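Local coordinates for endoglucanase, glycoside hydrolase family 5 protein (Cytophaga hutchinsonii, PDB 5IHS) that probably hydrolyses internal beta-1,4-glucosidic bonds of cellulose as a TIM-barrel endoglucanase, apparently one of the periplasmic endoglucanases the bacterium needs to live on crystalline cellulose, at residues Gly94-Pro99 and Gln130-Ala135; Asn111-Ile114 and Tyr119-Ile122; Asn152-Val157 and Ala243-Glu248. All blocks are in the same frame, centred on the assembly; numbering follows the deposited sequence.

Interaction 1: Gly94-Pro99 and Gln130-Ala135; sequences GYLENP and QKNPAA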
loop_
_atom_site.group_PDB
_atom_site.type_symbol
_atom_site.label_atom_id
_atom_site.label_comp_id
_atom_site.label_asym_id
_atom_site.label_seq_id
_atom_site.Cartn_x
_atom_site.Cartn_y
_atom_site.Cartn_z
ATOM N N GLY A 94 8.393 -17.332 -0.426
ATOM C CA GLY A 94 7.105 -16.706 -0.615
ATOM C C GLY A 94 6.331 -17.339 -1.754
ATOM O O GLY A 94 6.362 -18.557 -1.950
ATOM N N TYR A 95 5.660 -16.486 -2.529
ATOM C CA TYR A 95 4.748 -16.932 -3.578
ATOM C C TYR A 95 5.431 -17.803 -4.634
ATOM O O TYR A 95 4.822 -18.750 -5.141
ATOM C CB TYR A 95 4.100 -15.703 -4.224
ATOM C CG TYR A 95 3.254 -16.030 -5.428
ATOM C CD1 TYR A 95 1.996 -16.593 -5.265
ATOM C CD2 TYR A 95 3.708 -15.793 -6.722
ATOM C CE1 TYR A 95 1.204 -16.922 -6.348
ATOM C CE2 TYR A 95 2.919 -16.128 -7.818
ATOM C CZ TYR A 95 1.669 -16.696 -7.617
ATOM O OH TYR A 95 0.896 -17.025 -8.706
ATOM N N LEU A 96 6.664 -17.478 -5.034
ATOM C CA LEU A 96 7.278 -18.282 -6.092
ATOM C C LEU A 96 7.420 -19.742 -5.669
ATOM O O LEU A 96 7.221 -20.652 -6.480
ATOM C CB LEU A 96 8.629 -17.704 -6.520
ATOM C CG LEU A 96 8.587 -16.315 -7.165
ATOM C CD1 LEU A 96 9.999 -15.848 -7.489
ATOM C CD2 LEU A 96 7.705 -16.283 -8.409
ATOM N N GLU A 97 7.757 -19.986 -4.403
ATOM C CA GLU A 97 7.922 -21.346 -3.901
ATOM C C GLU A 97 6.620 -21.951 -3.397
ATOM O O GLU A 97 6.433 -23.171 -3.502
ATOM C CB GLU A 97 8.926 -21.344 -2.751
ATOM C CG GLU A 97 10.345 -21.110 -3.186
ATOM C CD GLU A 97 11.139 -22.388 -3.229
ATOM O OE1 GLU A 97 10.617 -23.390 -3.757
ATOM O OE2 GLU A 97 12.279 -22.392 -2.716
ATOM N N ASN A 98 5.733 -21.132 -2.845
ATOM C CA ASN A 98 4.531 -21.599 -2.153
ATOM C C ASN A 98 3.327 -20.818 -2.664
ATOM O O ASN A 98 2.692 -20.067 -1.919
ATOM C CB ASN A 98 4.701 -21.413 -0.647
ATOM C CG ASN A 98 5.941 -22.098 -0.121
ATOM O OD1 ASN A 98 6.887 -21.449 0.328
ATOM N ND2 ASN A 98 5.950 -23.417 -0.186
ATOM N N PRO A 99 2.991 -20.963 -3.948
ATOM C CA PRO A 99 1.984 -20.057 -4.526
ATOM C C PRO A 99 0.608 -20.190 -3.905
ATOM O O PRO A 99 -0.052 -19.178 -3.647
ATOM C CB PRO A 99 2.001 -20.400 -6.023
ATOM C CG PRO A 99 2.644 -21.751 -6.103
ATOM C CD PRO A 99 3.609 -21.827 -4.969
ATOM N N GLN A 130 10.872 -8.235 -12.147
ATOM C CA GLN A 130 11.143 -8.346 -13.573
ATOM C C GLN A 130 11.875 -9.628 -13.926
ATOM O O GLN A 130 11.919 -9.986 -15.105
ATOM C CB GLN A 130 11.946 -7.140 -14.074
ATOM C CG GLN A 130 13.442 -7.115 -13.718
ATOM C CD GLN A 130 13.719 -6.727 -12.287
ATOM O OE1 GLN A 130 12.830 -6.285 -11.569
ATOM N NE2 GLN A 130 14.966 -6.846 -11.871
ATOM N N LYS A 131 12.469 -10.315 -12.943
ATOM C CA LYS A 131 13.174 -11.562 -13.211
ATOM C C LYS A 131 12.235 -12.733 -13.455
ATOM O O LYS A 131 12.646 -13.712 -14.086
ATOM C CB LYS A 131 14.114 -11.896 -12.057
ATOM C CG LYS A 131 15.226 -10.887 -11.873
ATOM C CD LYS A 131 16.254 -11.379 -10.877
ATOM C CE LYS A 131 17.266 -10.289 -10.546
ATOM N NZ LYS A 131 17.828 -9.639 -11.772
ATOM N N ASN A 132 10.999 -12.670 -12.973
ATOM C CA ASN A 132 10.028 -13.750 -13.160
ATOM C C ASN A 132 8.701 -13.152 -13.593
ATOM O O ASN A 132 7.702 -13.214 -12.864
ATOM C CB ASN A 132 9.886 -14.598 -11.897
ATOM C CG ASN A 132 11.192 -15.262 -11.504
ATOM O OD1 ASN A 132 11.900 -14.788 -10.603
ATOM N ND2 ASN A 132 11.537 -16.344 -12.194
ATOM N N PRO A 133 8.658 -12.558 -14.789
ATOM C CA PRO A 133 7.427 -11.879 -15.208
ATOM C C PRO A 133 6.268 -12.822 -15.424
ATOM O O PRO A 133 5.118 -12.418 -15.217
ATOM C CB PRO A 133 7.835 -11.159 -16.500
ATOM C CG PRO A 133 8.966 -11.977 -17.030
ATOM C CD PRO A 133 9.720 -12.435 -15.801
ATOM N N ALA A 134 6.519 -14.061 -15.847
ATOM C CA ALA A 134 5.408 -14.970 -16.078
ATOM C C ALA A 134 4.699 -15.293 -14.774
ATOM O O ALA A 134 3.468 -15.368 -14.734
ATOM C CB ALA A 134 5.896 -16.255 -16.752
ATOM N N ALA A 135 5.460 -15.492 -13.699
ATOM C CA ALA A 135 4.844 -15.762 -12.402
ATOM C C ALA A 135 3.977 -14.588 -11.958
ATOM O O ALA A 135 2.857 -14.769 -11.457
ATOM C CB ALA A 135 5.929 -16.054 -11.370
#
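Leu96 reaches across to the first turn of helix 133-147 and grips it with its two methyl groups. CD2 presses on Ala135 CB at 3.5 Å, tighter than an ordinary van der Waals contact between carbons, while CD1 lies against the amide oxygen of Asn132, with CD1 to OD1 at 3.8 Å. The torsions divide the work: CG stands anti to the carbonyl carbon (chi1 -64°), CD1 continues the extended line (chi2 178°) to the Asn132 amide, and CD2 branches off to Ala135. Tyr95 joins from the side. Its CE2 comes to 3.9 Å from Ala135 O, which lies at the ring edge, near the ring plane; the phenol OH passes the same carbonyl at a similar distance, yet no hydrogen bond forms.

Behind these groups, the 94-99 segment is wound into a single helix-like turn, with Asn98 N bonded to Gly94 O (2.8 Å) and a weaker bond from Glu97 N to the same oxygen. Backbone hydrogen bonds link Tyr95 with Gly89 and Leu96 with Val90, tying the turn to the end of strand 83-89 and the residues that follow it. Tyr124 underlies the contact, touching Tyr95, Leu96 and Ala135 alike, and Phe139 meets the Tyr95 ring edge-to-face. Asn132 occupies the N-cap position of helix 133-147, but its side chain makes no capping bond.

The contact therefore joins the loop after the second strand of the TIM barrel to the start of the helix that follows the third, on the rim at the C-terminal ends of the strands. No hydrogen bond or salt bridge crosses between the two segments, so their mutual hold rests on dispersion and close shape fit, centred on one leucine methyl and one alanine methyl.

Interaction 2: Asn111-Ile114 and Tyr119-Ile122; sequences NAAI and YVII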
loop_
_atom_site.group_PDB
_atom_site.type_symbol
_atom_site.label_atom_id
_atom_site.label_comp_id
_atom_site.label_asym_id
_atom_site.label_seq_id
_atom_site.Cartn_x
_atom_site.Cartn_y
_atom_site.Cartn_z
ATOM N N ASN A 111 -10.934 -10.735 0.784
ATOM C CA ASN A 111 -12.316 -11.111 1.060
ATOM C C ASN A 111 -12.846 -10.365 2.275
ATOM O O ASN A 111 -14.009 -9.937 2.303
ATOM C CB ASN A 111 -12.408 -12.623 1.277
ATOM C CG ASN A 111 -12.283 -13.415 -0.016
ATOM O OD1 ASN A 111 -12.310 -12.852 -1.107
ATOM N ND2 ASN A 111 -12.175 -14.737 0.106
ATOM N N ALA A 112 -12.013 -10.220 3.303
ATOM C CA ALA A 112 -12.436 -9.508 4.501
ATOM C C ALA A 112 -12.641 -8.030 4.220
ATOM O O ALA A 112 -13.589 -7.425 4.724
ATOM C CB ALA A 112 -11.405 -9.692 5.611
ATOM N N ALA A 113 -11.749 -7.414 3.438
ATOM C CA ALA A 113 -11.940 -6.012 3.080
ATOM C C ALA A 113 -13.246 -5.812 2.323
ATOM O O ALA A 113 -13.951 -4.815 2.536
ATOM C CB ALA A 113 -10.761 -5.515 2.248
ATOM N N ILE A 114 -13.581 -6.743 1.425
ATOM C CA ILE A 114 -14.851 -6.663 0.707
ATOM C C ILE A 114 -16.019 -6.789 1.686
ATOM O O ILE A 114 -16.979 -6.007 1.642
ATOM C CB ILE A 114 -14.897 -7.715 -0.422
ATOM C CG1 ILE A 114 -13.851 -7.393 -1.497
ATOM C CG2 ILE A 114 -16.285 -7.796 -1.042
ATOM C CD1 ILE A 114 -13.567 -8.549 -2.463
ATOM N N TYR A 119 -11.108 -0.481 1.306
ATOM C CA TYR A 119 -10.260 -0.756 0.154
ATOM C C TYR A 119 -9.115 -1.686 0.557
ATOM O O TYR A 119 -8.750 -1.791 1.735
ATOM C CB TYR A 119 -9.748 0.554 -0.469
ATOM C CG TYR A 119 -10.884 1.389 -1.048
ATOM C CD1 TYR A 119 -11.361 1.142 -2.331
ATOM C CD2 TYR A 119 -11.505 2.384 -0.305
ATOM C CE1 TYR A 119 -12.420 1.862 -2.852
ATOM C CE2 TYR A 119 -12.557 3.113 -0.815
ATOM C CZ TYR A 119 -13.021 2.849 -2.079
ATOM O OH TYR A 119 -14.100 3.588 -2.535
ATOM N N VAL A 120 -8.540 -2.368 -0.434
ATOM C CA VAL A 120 -7.477 -3.332 -0.178
ATOM C C VAL A 120 -6.455 -3.263 -1.303
ATOM O O VAL A 120 -6.826 -3.269 -2.486
ATOM C CB VAL A 120 -8.017 -4.766 0.022
ATOM C CG1 VAL A 120 -8.840 -5.236 -1.164
ATOM C CG2 VAL A 120 -6.877 -5.739 0.320
ATOM N N ILE A 121 -5.178 -3.202 -0.927
ATOM C CA ILE A 121 -4.067 -3.232 -1.870
ATOM C C ILE A 121 -3.513 -4.648 -1.928
ATOM O O ILE A 121 -3.110 -5.206 -0.903
ATOM C CB ILE A 121 -2.961 -2.255 -1.458
ATOM C CG1 ILE A 121 -3.477 -0.817 -1.401
ATOM C CG2 ILE A 121 -1.784 -2.362 -2.420
ATOM C CD1 ILE A 121 -2.556 0.124 -0.665
ATOM N N ILE A 122 -3.477 -5.201 -3.140
ATOM C CA ILE A 122 -2.844 -6.485 -3.411
ATOM C C ILE A 122 -1.412 -6.168 -3.831
ATOM O O ILE A 122 -1.182 -5.739 -4.961
ATOM C CB ILE A 122 -3.590 -7.262 -4.500
ATOM C CG1 ILE A 122 -5.027 -7.570 -4.071
ATOM C CG2 ILE A 122 -2.835 -8.547 -4.860
ATOM C CD1 ILE A 122 -5.874 -8.157 -5.170
#
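Val120 turns CG1 into the position between its backbone N and carbonyl carbon (chi1 57°) and leaves CG2 anti to the N, which places the hydrogen of CB anti to the carbonyl carbon. That bare side of CB is the one presented to Ala113, and the two beta carbons, Ala113 CB and Val120 CB, come within 3.6 Å. Val120 CG1 flanks the same methyl, whereas CG2 is turned farther from it. The pair belongs to a beta-alpha-beta crossover of the TIM barrel: helix 99-116 carries the chain from strand 83-89 to strand 119-125, and this contact forms where the end of the helix gives way to the start of the next strand.

The small side chain of Ala113 lets the helix settle close to the strand, with the CA atoms of Ala113 and Val120 6.1 Å apart. Ile118, in the short connection, packs against Ala113 as well. Around Val120 the layer between sheet and helices continues through Val84 and Ile153, which lie on the neighbouring strands to either side. Backbone hydrogen bonds join Val120 with Asn152 and Ile154, and Tyr119 with Thr82 and Val84, linking the strand to both neighbours.

The CB of Tyr119 points away from the helix, and its ring packs at the N-terminal end of the barrel. There its OH hydrogen-bonds to Gly33 O, and the ring lies among Ile28, Val29 and Tyr32, so that successive residues of one strand serve the helix layer and the N-terminal segment in turn. All three touching residues are buried, and the interface between the segments is purely apolar apart from one backbone atom: Tyr119 O, which lies 4.3 Å from Ala113 CB.

Interaction 3: Asn152-Val157 and Ala243-Glu248; sequences NIIYEV and ALFVTE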
loop_
_atom_site.group_PDB
_atom_site.type_symbol
_atom_site.label_atom_id
_atom_site.label_comp_id
_atom_site.label_asym_id
_atom_site.label_seq_id
_atom_site.Cartn_x
_atom_site.Cartn_y
_atom_site.Cartn_z
ATOM N N ASN A 152 -13.323 -2.380 -4.376
ATOM C CA ASN A 152 -12.386 -2.311 -3.257
ATOM C C ASN A 152 -10.930 -2.476 -3.681
ATOM O O ASN A 152 -10.040 -2.134 -2.898
ATOM C CB ASN A 152 -12.688 -3.443 -2.270
ATOM C CG ASN A 152 -14.138 -3.499 -1.858
ATOM O OD1 ASN A 152 -15.025 -3.707 -2.695
ATOM N ND2 ASN A 152 -14.394 -3.378 -0.551
ATOM N N ILE A 153 -10.674 -3.045 -4.856
ATOM C CA ILE A 153 -9.354 -3.570 -5.209
ATOM C C ILE A 153 -8.446 -2.475 -5.752
ATOM O O ILE A 153 -8.818 -1.746 -6.677
ATOM C CB ILE A 153 -9.489 -4.675 -6.269
ATOM C CG1 ILE A 153 -10.554 -5.724 -5.901
ATOM C CG2 ILE A 153 -8.115 -5.276 -6.586
ATOM C CD1 ILE A 153 -10.253 -6.491 -4.663
ATOM N N ILE A 154 -7.216 -2.442 -5.238
ATOM C CA ILE A 154 -6.094 -1.675 -5.773
ATOM C C ILE A 154 -4.943 -2.662 -5.965
ATOM O O ILE A 154 -4.645 -3.448 -5.061
ATOM C CB ILE A 154 -5.680 -0.558 -4.786
ATOM C CG1 ILE A 154 -6.850 0.404 -4.534
ATOM C CG2 ILE A 154 -4.445 0.184 -5.289
ATOM C CD1 ILE A 154 -6.666 1.268 -3.301
ATOM N N TYR A 155 -4.323 -2.657 -7.147
ATOM C CA TYR A 155 -3.214 -3.560 -7.434
ATOM C C TYR A 155 -1.887 -2.829 -7.276
ATOM O O TYR A 155 -1.754 -1.684 -7.710
ATOM C CB TYR A 155 -3.299 -4.102 -8.859
ATOM C CG TYR A 155 -4.599 -4.786 -9.193
ATOM C CD1 TYR A 155 -4.789 -6.132 -8.929
ATOM C CD2 TYR A 155 -5.637 -4.090 -9.785
ATOM C CE1 TYR A 155 -5.981 -6.763 -9.248
ATOM C CE2 TYR A 155 -6.833 -4.712 -10.112
ATOM C CZ TYR A 155 -6.998 -6.046 -9.842
ATOM O OH TYR A 155 -8.178 -6.693 -10.139
ATOM N N GLU A 156 -0.886 -3.499 -6.699
ATOM C CA GLU A 156 0.461 -2.948 -6.537
ATOM C C GLU A 156 1.431 -3.994 -7.087
ATOM O O GLU A 156 1.699 -5.019 -6.457
ATOM C CB GLU A 156 0.717 -2.581 -5.078
ATOM C CG GLU A 156 2.132 -2.088 -4.825
ATOM C CD GLU A 156 2.398 -1.695 -3.384
ATOM O OE1 GLU A 156 1.533 -1.928 -2.510
ATOM O OE2 GLU A 156 3.499 -1.126 -3.131
ATOM N N VAL A 157 1.937 -3.746 -8.301
ATOM C CA VAL A 157 2.573 -4.811 -9.082
ATOM C C VAL A 157 4.047 -5.048 -8.787
ATOM O O VAL A 157 4.584 -6.082 -9.208
ATOM C CB VAL A 157 2.373 -4.591 -10.596
ATOM C CG1 VAL A 157 0.883 -4.608 -10.938
ATOM C CG2 VAL A 157 3.036 -3.306 -11.080
ATOM N N ALA A 243 0.415 10.911 -10.463
ATOM C CA ALA A 243 -0.193 10.721 -9.156
ATOM C C ALA A 243 0.605 9.692 -8.368
ATOM O O ALA A 243 0.978 8.637 -8.896
ATOM C CB ALA A 243 -1.643 10.238 -9.304
ATOM N N LEU A 244 0.856 10.000 -7.103
ATOM C CA LEU A 244 1.641 9.163 -6.207
ATOM C C LEU A 244 0.736 8.511 -5.170
ATOM O O LEU A 244 -0.286 9.077 -4.770
ATOM C CB LEU A 244 2.672 10.015 -5.466
ATOM C CG LEU A 244 3.583 10.861 -6.363
ATOM C CD1 LEU A 244 4.558 11.659 -5.527
ATOM C CD2 LEU A 244 4.329 9.987 -7.371
ATOM N N PHE A 245 1.148 7.333 -4.697
ATOM C CA PHE A 245 0.482 6.631 -3.600
ATOM C C PHE A 245 1.577 6.121 -2.668
ATOM O O PHE A 245 2.480 5.399 -3.107
ATOM C CB PHE A 245 -0.351 5.473 -4.179
ATOM C CG PHE A 245 -1.400 4.877 -3.245
ATOM C CD1 PHE A 245 -1.134 4.500 -1.936
ATOM C CD2 PHE A 245 -2.682 4.647 -3.725
ATOM C CE1 PHE A 245 -2.116 3.943 -1.131
ATOM C CE2 PHE A 245 -3.665 4.085 -2.916
ATOM C CZ PHE A 245 -3.369 3.728 -1.630
ATOM N N VAL A 246 1.522 6.515 -1.396
ATOM C CA VAL A 246 2.470 6.016 -0.405
ATOM C C VAL A 246 1.940 4.675 0.098
ATOM O O VAL A 246 1.229 4.588 1.107
ATOM C CB VAL A 246 2.726 7.039 0.714
ATOM C CG1 VAL A 246 3.591 6.428 1.811
ATOM C CG2 VAL A 246 3.413 8.268 0.139
ATOM N N THR A 247 2.271 3.596 -0.617
ATOM C CA THR A 247 1.772 2.294 -0.201
ATOM C C THR A 247 2.503 1.767 1.015
ATOM O O THR A 247 2.039 0.790 1.608
ATOM C CB THR A 247 1.825 1.265 -1.335
ATOM O OG1 THR A 247 3.185 1.093 -1.721
ATOM C CG2 THR A 247 0.969 1.689 -2.541
ATOM N N GLU A 248 3.620 2.388 1.395
ATOM C CA GLU A 248 4.353 1.980 2.583
ATOM C C GLU A 248 5.154 3.162 3.109
ATOM O O GLU A 248 5.895 3.809 2.350
ATOM C CB GLU A 248 5.309 0.831 2.247
ATOM C CG GLU A 248 5.865 0.133 3.452
ATOM C CD GLU A 248 6.920 -0.896 3.077
ATOM O OE1 GLU A 248 6.604 -1.826 2.290
ATOM O OE2 GLU A 248 8.064 -0.754 3.574
#
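Glu156 spans the inside of the barrel to Thr247 in one extended sweep. From CB the chain runs to CG, anti to the backbone N (chi1 176°), and then straight on to CD, which meets Thr247 CB at 3.6 Å. At the tip the two oxygens take different partners. OE2 accepts a short hydrogen bond from Thr247 OG1 (2.6 Å), the hydroxyl approaching 45° out of the carboxylate plane; OE1 forms a salt bridge with Arg85 NE. Thr247 OG1 is held a second time, by His220 NE2, and Arg85 bridges both glutamates, its NH1 pairing with Glu248 OE1. Replacing Glu156 by an alanine would probably leave the Thr247 hydroxyl without its acceptor and let the Arg85 side chain, robbed of one anion, turn more freely.

Nearer the start of both strands the contact becomes apolar: Ile154 CD1 approaches Phe245 CE2 at 4.1 Å, obliquely to the ring, with Leu52 packed on Ile154 and Ile121 on Phe245. These are the fourth and seventh strands of the eight-stranded barrel, facing each other through its interior, while helix 133-147 covers the outer side of strand 153-156, with Tyr147 on Ile153 and both Phe140 and Ala144 on Tyr155.

Interactions 2 and 3 adjoin within the barrel wall, their centres about 12 Å apart: strands 119-125 and 153-156 are neighbours, probably hydrogen-bonded from Ile122 O to Glu156 N and from Ile122 N to Ile154 O, each 2.9 Å. Interaction 1 stands apart on the rim, its centre about 22 Å from that of interaction 2 and 20 Å from that of interaction 3, with no direct touch. Along the chain it encloses interaction 2 and closes before interaction 3 opens. Glu248, ending segment 243-248, is probably the nucleophile by family position, so the Glu156-Thr247 pair probably sits in the layer next to the active site; interaction 1 joins two elements on the same rim.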